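Side-chain contacts in uncharacterized protein YjgB (Bacillus subtilis, PDB 4YGT), which is of unknown function but is a putative secreted lipoprotein and the first structural representative of the DUF4309 family: residues Ala17-Asn22 / Gly105-Glu110; Lys29-Met32 / Ala36-Leu39; Arg121-Pro126 / Glu141-Ile146. One frame throughout, in Å; residues are numbered along the deposited sequence.

Contact 1. Residues Ala17-Asn22 / Gly105-Glu110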
loop_
_atom_site.group_PDB
_atom_site.type_symbol
_atom_site.label_atom_id
_atom_site.label_comp_id
_atom_site.label_asym_id
_atom_site.label_seq_id
_atom_site.Cartn_x
_atom_site.Cartn_y
_atom_site.Cartn_z
ATOM N N ALA A 17 14.013 0.405 4.978
ATOM C CA ALA A 17 14.671 -0.121 3.785
ATOM C C ALA A 17 14.187 -1.538 3.497
ATOM O O ALA A 17 13.767 -1.825 2.366
ATOM C CB ALA A 17 16.182 -0.100 3.963
ATOM N N GLU A 18 14.209 -2.414 4.537
ATOM C CA GLU A 18 13.759 -3.806 4.456
ATOM C C GLU A 18 12.278 -3.853 4.100
ATOM O O GLU A 18 11.863 -4.760 3.379
ATOM C CB GLU A 18 14.039 -4.569 5.758
ATOM C CG GLU A 18 15.380 -5.287 5.742
ATOM C CD GLU A 18 16.235 -5.158 6.991
ATOM O OE1 GLU A 18 15.672 -5.153 8.111
ATOM O OE2 GLU A 18 17.478 -5.099 6.847
ATOM N N LEU A 19 11.505 -2.844 4.559
ATOM C CA LEU A 19 10.084 -2.701 4.258
ATOM C C LEU A 19 9.876 -2.463 2.753
ATOM O O LEU A 19 9.105 -3.177 2.121
ATOM C CB LEU A 19 9.461 -1.559 5.085
ATOM C CG LEU A 19 8.048 -1.146 4.684
ATOM C CD1 LEU A 19 7.038 -2.259 4.930
ATOM C CD2 LEU A 19 7.657 0.129 5.346
ATOM N N VAL A 20 10.572 -1.472 2.193
ATOM C CA VAL A 20 10.527 -1.113 0.771
ATOM C C VAL A 20 10.917 -2.344 -0.066
ATOM O O VAL A 20 10.223 -2.661 -1.040
ATOM C CB VAL A 20 11.446 0.115 0.516
ATOM C CG1 VAL A 20 11.772 0.293 -0.958
ATOM C CG2 VAL A 20 10.814 1.378 1.073
ATOM N N LYS A 21 11.981 -3.066 0.363
ATOM C CA LYS A 21 12.440 -4.296 -0.277
ATOM C C LYS A 21 11.360 -5.388 -0.218
ATOM O O LYS A 21 11.093 -6.018 -1.245
ATOM C CB LYS A 21 13.752 -4.819 0.358
ATOM C CG LYS A 21 15.011 -4.005 0.007
ATOM C CD LYS A 21 16.313 -4.709 0.442
ATOM C CE LYS A 21 16.639 -4.577 1.918
ATOM N NZ LYS A 21 17.739 -5.491 2.323
ATOM N N ASN A 22 10.719 -5.596 0.966
ATOM C CA ASN A 22 9.700 -6.628 1.130
ATOM C C ASN A 22 8.430 -6.283 0.313
ATOM O O ASN A 22 7.818 -7.181 -0.269
ATOM C CB ASN A 22 9.386 -6.852 2.624
ATOM C CG ASN A 22 8.591 -8.101 2.950
ATOM O OD1 ASN A 22 8.591 -9.108 2.218
ATOM N ND2 ASN A 22 7.926 -8.074 4.103
ATOM N N GLY A 105 7.235 6.433 7.617
ATOM C CA GLY A 105 7.840 7.666 8.111
ATOM C C GLY A 105 9.292 7.791 7.688
ATOM O O GLY A 105 9.807 8.902 7.539
ATOM N N GLY A 106 9.929 6.637 7.474
ATOM C CA GLY A 106 11.309 6.516 7.023
ATOM C C GLY A 106 11.450 6.220 5.542
ATOM O O GLY A 106 12.569 6.068 5.051
ATOM N N VAL A 107 10.318 6.145 4.820
ATOM C CA VAL A 107 10.302 5.851 3.384
ATOM C C VAL A 107 10.297 7.172 2.632
ATOM O O VAL A 107 9.269 7.844 2.518
ATOM C CB VAL A 107 9.153 4.895 2.954
ATOM C CG1 VAL A 107 9.138 4.677 1.443
ATOM C CG2 VAL A 107 9.264 3.559 3.682
ATOM N N THR A 108 11.482 7.536 2.135
ATOM C CA THR A 108 11.766 8.770 1.398
ATOM C C THR A 108 12.012 8.466 -0.089
ATOM O O THR A 108 12.384 7.332 -0.398
ATOM C CB THR A 108 12.986 9.476 2.021
ATOM O OG1 THR A 108 14.095 8.583 2.014
ATOM C CG2 THR A 108 12.734 9.968 3.441
ATOM N N PRO A 109 11.870 9.450 -1.023
ATOM C CA PRO A 109 12.151 9.164 -2.448
ATOM C C PRO A 109 13.603 8.742 -2.718
ATOM O O PRO A 109 13.887 8.182 -3.783
ATOM C CB PRO A 109 11.852 10.502 -3.139
ATOM C CG PRO A 109 10.907 11.202 -2.213
ATOM C CD PRO A 109 11.421 10.847 -0.853
ATOM N N GLU A 110 14.510 9.002 -1.746
ATOM C CA GLU A 110 15.926 8.645 -1.828
ATOM C C GLU A 110 16.148 7.194 -1.368
ATOM O O GLU A 110 16.959 6.497 -1.980
ATOM C CB GLU A 110 16.827 9.643 -1.051
ATOM C CG GLU A 110 16.750 9.565 0.468
ATOM C CD GLU A 110 16.790 10.892 1.196
ATOM O OE1 GLU A 110 17.852 11.559 1.154
ATOM O OE2 GLU A 110 15.774 11.247 1.838
#
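V20 and L19 of helix 14-27 meet V107 across this contact, and all the touching is between apolar side chains. CG2 of V20 carries the closer meeting. It sits 3.7 Å from CG1 of V107 and equally far from CG2 of V107, so one methyl faces both prongs of the opposing valine. V107 points its two methyls at the helix; CG1 lies anti to the backbone N (chi1 177°) and CG2 anti to the carbonyl carbon. L19 adds a looser touch and comes in at about a right angle to V107. Its CD2 lies 4.1 Å from V107 CG2.

The polar side-chain bonds belong to the 105-110 side and do not reach helix 14-27. T108 is the N-cap of helix 109-116, and its OG1 bonds to the backbone N of V111. T108 OG1 also donates to E110 OE2 at 3.2 Å, meeting it on the anti side of the carboxylate. The hydroxyl therefore has two partners at the helix start.

Beyond V107, V20 also packs on L112 and L116. Helix 14-27 thus rests on both helix 109-116 and its lead-in. The contact is buried and apolar. It gains from shape and from excluding water, with the polar bonds confined to the helix start beside it.

Contact 2. Residues Lys29-Met32 / Ala36-Leu39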
loop_
_atom_site.group_PDB
_atom_site.type_symbol
_atom_site.label_atom_id
_atom_site.label_comp_id
_atom_site.label_asym_id
_atom_site.label_seq_id
_atom_site.Cartn_x
_atom_site.Cartn_y
_atom_site.Cartn_z
ATOM N N LYS A 29 3.662 -10.823 -6.875
ATOM C CA LYS A 29 2.599 -11.809 -6.584
ATOM C C LYS A 29 1.202 -11.157 -6.588
ATOM O O LYS A 29 0.209 -11.865 -6.406
ATOM C CB LYS A 29 2.736 -12.385 -5.147
ATOM C CG LYS A 29 3.879 -13.264 -4.747
ATOM C CD LYS A 29 3.593 -13.581 -3.258
ATOM C CE LYS A 29 4.505 -14.568 -2.584
ATOM N NZ LYS A 29 4.128 -14.778 -1.156
ATOM N N GLY A 30 1.154 -9.827 -6.599
ATOM C CA GLY A 30 -0.104 -9.076 -6.502
ATOM C C GLY A 30 -0.670 -9.102 -5.089
ATOM O O GLY A 30 -1.886 -9.152 -4.877
ATOM N N GLU A 31 0.238 -9.102 -4.119
ATOM C CA GLU A 31 -0.042 -9.140 -2.691
ATOM C C GLU A 31 0.830 -8.169 -1.951
ATOM O O GLU A 31 1.889 -7.786 -2.439
ATOM C CB GLU A 31 0.270 -10.536 -2.130
ATOM C CG GLU A 31 -0.673 -11.637 -2.539
ATOM C CD GLU A 31 -0.223 -13.012 -2.092
ATOM O OE1 GLU A 31 0.504 -13.127 -1.074
ATOM O OE2 GLU A 31 -0.611 -13.983 -2.775
HETATM N N MSE A 32 0.454 -7.870 -0.732
HETATM C CA MSE A 32 1.272 -7.082 0.164
HETATM C C MSE A 32 1.712 -8.000 1.316
HETATM O O MSE A 32 1.153 -9.098 1.460
HETATM C CB MSE A 32 0.546 -5.833 0.598
HETATM C CG MSE A 32 0.386 -4.904 -0.563
HETATM SE SE MSE A 32 0.226 -3.147 0.094
HETATM C CE MSE A 32 1.132 -2.214 -1.221
ATOM N N ALA A 36 -1.488 -8.708 5.421
ATOM C CA ALA A 36 -2.194 -8.794 4.146
ATOM C C ALA A 36 -1.777 -10.019 3.333
ATOM O O ALA A 36 -2.327 -10.255 2.257
ATOM C CB ALA A 36 -1.969 -7.522 3.337
ATOM N N GLN A 37 -0.859 -10.825 3.849
ATOM C CA GLN A 37 -0.361 -12.008 3.118
ATOM C C GLN A 37 -1.473 -12.928 2.598
ATOM O O GLN A 37 -2.393 -13.248 3.349
ATOM C CB GLN A 37 0.561 -12.832 4.007
ATOM C CG GLN A 37 1.436 -13.772 3.213
ATOM C CD GLN A 37 1.998 -14.865 4.065
ATOM O OE1 GLN A 37 2.251 -14.704 5.264
ATOM N NE2 GLN A 37 2.224 -15.993 3.451
ATOM N N GLY A 38 -1.363 -13.325 1.321
ATOM C CA GLY A 38 -2.282 -14.258 0.680
ATOM C C GLY A 38 -3.564 -13.641 0.178
ATOM O O GLY A 38 -4.458 -14.369 -0.264
ATOM N N LEU A 39 -3.670 -12.296 0.232
ATOM C CA LEU A 39 -4.817 -11.581 -0.316
ATOM C C LEU A 39 -4.375 -11.008 -1.661
ATOM O O LEU A 39 -3.682 -9.996 -1.702
ATOM C CB LEU A 39 -5.320 -10.501 0.665
ATOM C CG LEU A 39 -5.883 -11.008 1.996
ATOM C CD1 LEU A 39 -6.055 -9.864 2.971
ATOM C CD2 LEU A 39 -7.190 -11.742 1.787
HETATM O O HOH W 1 1.807 -15.702 0.094
HETATM O O HOH W 2 -2.030 -8.760 0.020
#
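E31 lays its side chain along the 36-39 turn, with CG 3.5 Å from L39 O and the carboxylate over G38. Its CG is anti to the carbonyl carbon (chi1 -71°), and the chain then runs extended to bring OE1 to the G38 amide. The bond from G38 N to E31 OE1 is 3.0 Å, with an N-H...O angle of 145°. The amide approaches from above the carboxylate plane. The other oxygen, OE2, is bonded to T40 OG1.

K29 NZ is 4.0 Å from E31 OE1, a long salt bridge. Water 1 joins the two more closely, accepting from K29 NZ at 2.8 Å and donating to E31 OE1 at 3.1 Å. It also takes a weak bond from Q37 NE2. An alanine here in place of E31 would probably leave the G38 amide and T40 OG1 without their acceptor and K29 without this nearby negative charge.

Residues 36-39 form a type II turn, closed by L39 N to A36 O at 3.2 Å. Water 2 sits deeper. It accepts from M32 N and donates to A36 O and L39 O, tying the backbones of both segments together.

Beneath lies the apolar layer. CB of M32, a selenomethionine, is 4.1 Å from A36 CB. The M32 tail leads away onto the sheet, against I91 and V155, while L39 packs on F80 and F53. G30, with positive phi, ends helix 14-27 in a Schellman motif. The contact is polar toward the surface and apolar below, so charge and water fasten a loop whose buried side chains grip the sheet.

Contact 3. Residues Arg121-Pro126 / Glu141-Ile146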
loop_
_atom_site.group_PDB
_atom_site.type_symbol
_atom_site.label_atom_id
_atom_site.label_comp_id
_atom_site.label_asym_id
_atom_site.label_seq_id
_atom_site.Cartn_x
_atom_site.Cartn_y
_atom_site.Cartn_z
ATOM N N ARG A 121 8.003 5.652 -13.145
ATOM C CA ARG A 121 7.135 6.815 -13.394
ATOM C C ARG A 121 6.995 7.704 -12.201
ATOM O O ARG A 121 6.931 7.206 -11.072
ATOM C CB ARG A 121 5.697 6.312 -13.651
ATOM C CG ARG A 121 5.291 6.035 -15.065
ATOM C CD ARG A 121 3.916 5.383 -15.014
ATOM N NE ARG A 121 3.838 4.194 -15.865
ATOM C CZ ARG A 121 4.146 2.965 -15.466
ATOM N NH1 ARG A 121 4.553 2.746 -14.224
ATOM N NH2 ARG A 121 4.056 1.947 -16.310
ATOM N N VAL A 122 6.753 8.987 -12.449
ATOM C CA VAL A 122 6.387 9.925 -11.402
ATOM C C VAL A 122 5.060 10.522 -11.886
ATOM O O VAL A 122 5.002 11.058 -12.992
ATOM C CB VAL A 122 7.473 10.952 -11.018
ATOM C CG1 VAL A 122 6.956 11.899 -9.947
ATOM C CG2 VAL A 122 8.727 10.249 -10.511
ATOM N N LEU A 123 3.975 10.303 -11.122
ATOM C CA LEU A 123 2.616 10.713 -11.488
ATOM C C LEU A 123 1.977 11.657 -10.475
ATOM O O LEU A 123 2.302 11.638 -9.281
ATOM C CB LEU A 123 1.679 9.487 -11.635
ATOM C CG LEU A 123 1.936 8.404 -12.686
ATOM C CD1 LEU A 123 1.025 7.204 -12.436
ATOM C CD2 LEU A 123 1.696 8.920 -14.103
ATOM N N THR A 124 0.988 12.412 -10.954
ATOM C CA THR A 124 0.221 13.372 -10.169
ATOM C C THR A 124 -0.894 12.581 -9.443
ATOM O O THR A 124 -1.246 11.469 -9.879
ATOM C CB THR A 124 -0.253 14.526 -11.110
ATOM O OG1 THR A 124 -0.658 15.667 -10.351
ATOM C CG2 THR A 124 -1.337 14.106 -12.115
ATOM N N VAL A 125 -1.381 13.107 -8.298
ATOM C CA VAL A 125 -2.455 12.456 -7.538
ATOM C C VAL A 125 -3.700 13.381 -7.636
ATOM O O VAL A 125 -3.616 14.558 -7.244
ATOM C CB VAL A 125 -2.084 12.096 -6.056
ATOM C CG1 VAL A 125 -3.231 11.365 -5.356
ATOM C CG2 VAL A 125 -0.797 11.272 -5.974
ATOM N N PRO A 126 -4.848 12.880 -8.177
ATOM C CA PRO A 126 -6.046 13.742 -8.275
ATOM C C PRO A 126 -6.622 14.110 -6.909
ATOM O O PRO A 126 -6.699 13.255 -6.012
ATOM C CB PRO A 126 -7.042 12.897 -9.082
ATOM C CG PRO A 126 -6.598 11.479 -8.884
ATOM C CD PRO A 126 -5.104 11.525 -8.720
ATOM N N GLU A 141 1.838 -2.987 -10.134
ATOM C CA GLU A 141 2.623 -1.774 -9.930
ATOM C C GLU A 141 2.443 -1.268 -8.511
ATOM O O GLU A 141 1.353 -1.370 -7.935
ATOM C CB GLU A 141 2.299 -0.687 -10.960
ATOM C CG GLU A 141 0.846 -0.639 -11.387
ATOM C CD GLU A 141 0.507 0.443 -12.386
ATOM O OE1 GLU A 141 1.278 0.634 -13.356
ATOM O OE2 GLU A 141 -0.551 1.086 -12.206
ATOM N N LEU A 142 3.555 -0.808 -7.926
ATOM C CA LEU A 142 3.618 -0.267 -6.567
ATOM C C LEU A 142 3.689 1.219 -6.657
ATOM O O LEU A 142 4.635 1.749 -7.255
ATOM C CB LEU A 142 4.856 -0.759 -5.844
ATOM C CG LEU A 142 4.797 -1.939 -4.975
ATOM C CD1 LEU A 142 6.111 -2.076 -4.278
ATOM C CD2 LEU A 142 3.688 -1.825 -3.938
ATOM N N HIS A 143 2.697 1.887 -6.094
ATOM C CA HIS A 143 2.583 3.331 -6.114
ATOM C C HIS A 143 2.962 3.883 -4.751
ATOM O O HIS A 143 2.165 3.776 -3.814
ATOM C CB HIS A 143 1.142 3.719 -6.467
ATOM C CG HIS A 143 0.717 3.341 -7.851
ATOM N ND1 HIS A 143 0.516 4.301 -8.829
ATOM C CD2 HIS A 143 0.416 2.127 -8.365
ATOM C CE1 HIS A 143 0.115 3.642 -9.900
ATOM N NE2 HIS A 143 0.041 2.333 -9.672
ATOM N N PHE A 144 4.196 4.408 -4.610
ATOM C CA PHE A 144 4.618 5.023 -3.347
ATOM C C PHE A 144 4.156 6.479 -3.360
ATOM O O PHE A 144 4.734 7.295 -4.086
ATOM C CB PHE A 144 6.126 4.919 -3.130
ATOM C CG PHE A 144 6.644 3.521 -2.970
ATOM C CD1 PHE A 144 7.059 2.786 -4.075
ATOM C CD2 PHE A 144 6.755 2.941 -1.708
ATOM C CE1 PHE A 144 7.587 1.501 -3.921
ATOM C CE2 PHE A 144 7.260 1.648 -1.557
ATOM C CZ PHE A 144 7.688 0.943 -2.665
ATOM N N VAL A 145 3.094 6.800 -2.596
ATOM C CA VAL A 145 2.526 8.155 -2.580
ATOM C C VAL A 145 3.187 8.985 -1.456
ATOM O O VAL A 145 2.870 8.819 -0.281
ATOM C CB VAL A 145 0.977 8.111 -2.490
ATOM C CG1 VAL A 145 0.379 9.503 -2.497
ATOM C CG2 VAL A 145 0.383 7.275 -3.621
ATOM N N ILE A 146 4.100 9.890 -1.847
ATOM C CA ILE A 146 4.885 10.759 -0.961
ATOM C C ILE A 146 4.175 12.114 -0.789
ATOM O O ILE A 146 3.705 12.718 -1.760
ATOM C CB ILE A 146 6.337 10.905 -1.523
ATOM C CG1 ILE A 146 6.961 9.512 -1.874
ATOM C CG2 ILE A 146 7.257 11.747 -0.617
ATOM C CD1 ILE A 146 7.626 8.692 -0.730
#
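L123, on a strand two places away in the antiparallel sheet, faces H143, and V125 of segment 121-126 faces V145. The CA atoms of L123 and H143 are 9.1 Å apart, and those of V125 and V145 8.2 Å. The two segments run 50° apart. Strand 131-137 lies between them: R121 and L123 bond to its V134 and D132, and L142 to its Y135. The contact is therefore made by side chains on one face.

At one end R121 NH1 is 4.0 Å from E141 OE1. This salt bridge is long, and the oxygen lies over the guanidinium face where no N-H points at it. The two planes are 65° apart. R121 NH1 has a second acid partner, D136 of the middle strand.

E141 CG sits between the backbone N and the carbonyl carbon (chi1 35°), and the extended chain beyond brings the carboxylate between R121 and H143. E141 OE2 lies at the ring edge, in plane, and takes a weak 2.9 Å bond from H143 NE2. H143 ND1 is bonded to D132. L123 CD1 comes to the ring edge, 4.5 Å from H143 CE1. Farther along, V125 CG2 meets V145 CG1 at 4.1 Å.

R121 and E141 thus pair by charge alone, directed bonds hold H143, and the valines meet by apolar packing.

Contact 1 is buried and apolar, whereas contacts 2 and 3 are partly buried and mix charge with packing. Contacts 1 and 2 both draw on the region around helix 14-27: its flank in one, the loop after its C-terminal end in the other. Strand 140-146 connects all three. I146 packs against V107 and P109 of contact 1, and L142 touches the M32 tail of contact 2. Those residues lie on the face under helix 109-116 and the loop of contact 2, while E141, H143 and V145 of contact 3 use the other face. Contact 2 relies on waters and a charged side chain to hold a loop. Contact 3 bridges next-but-one strands toward the sheet edge.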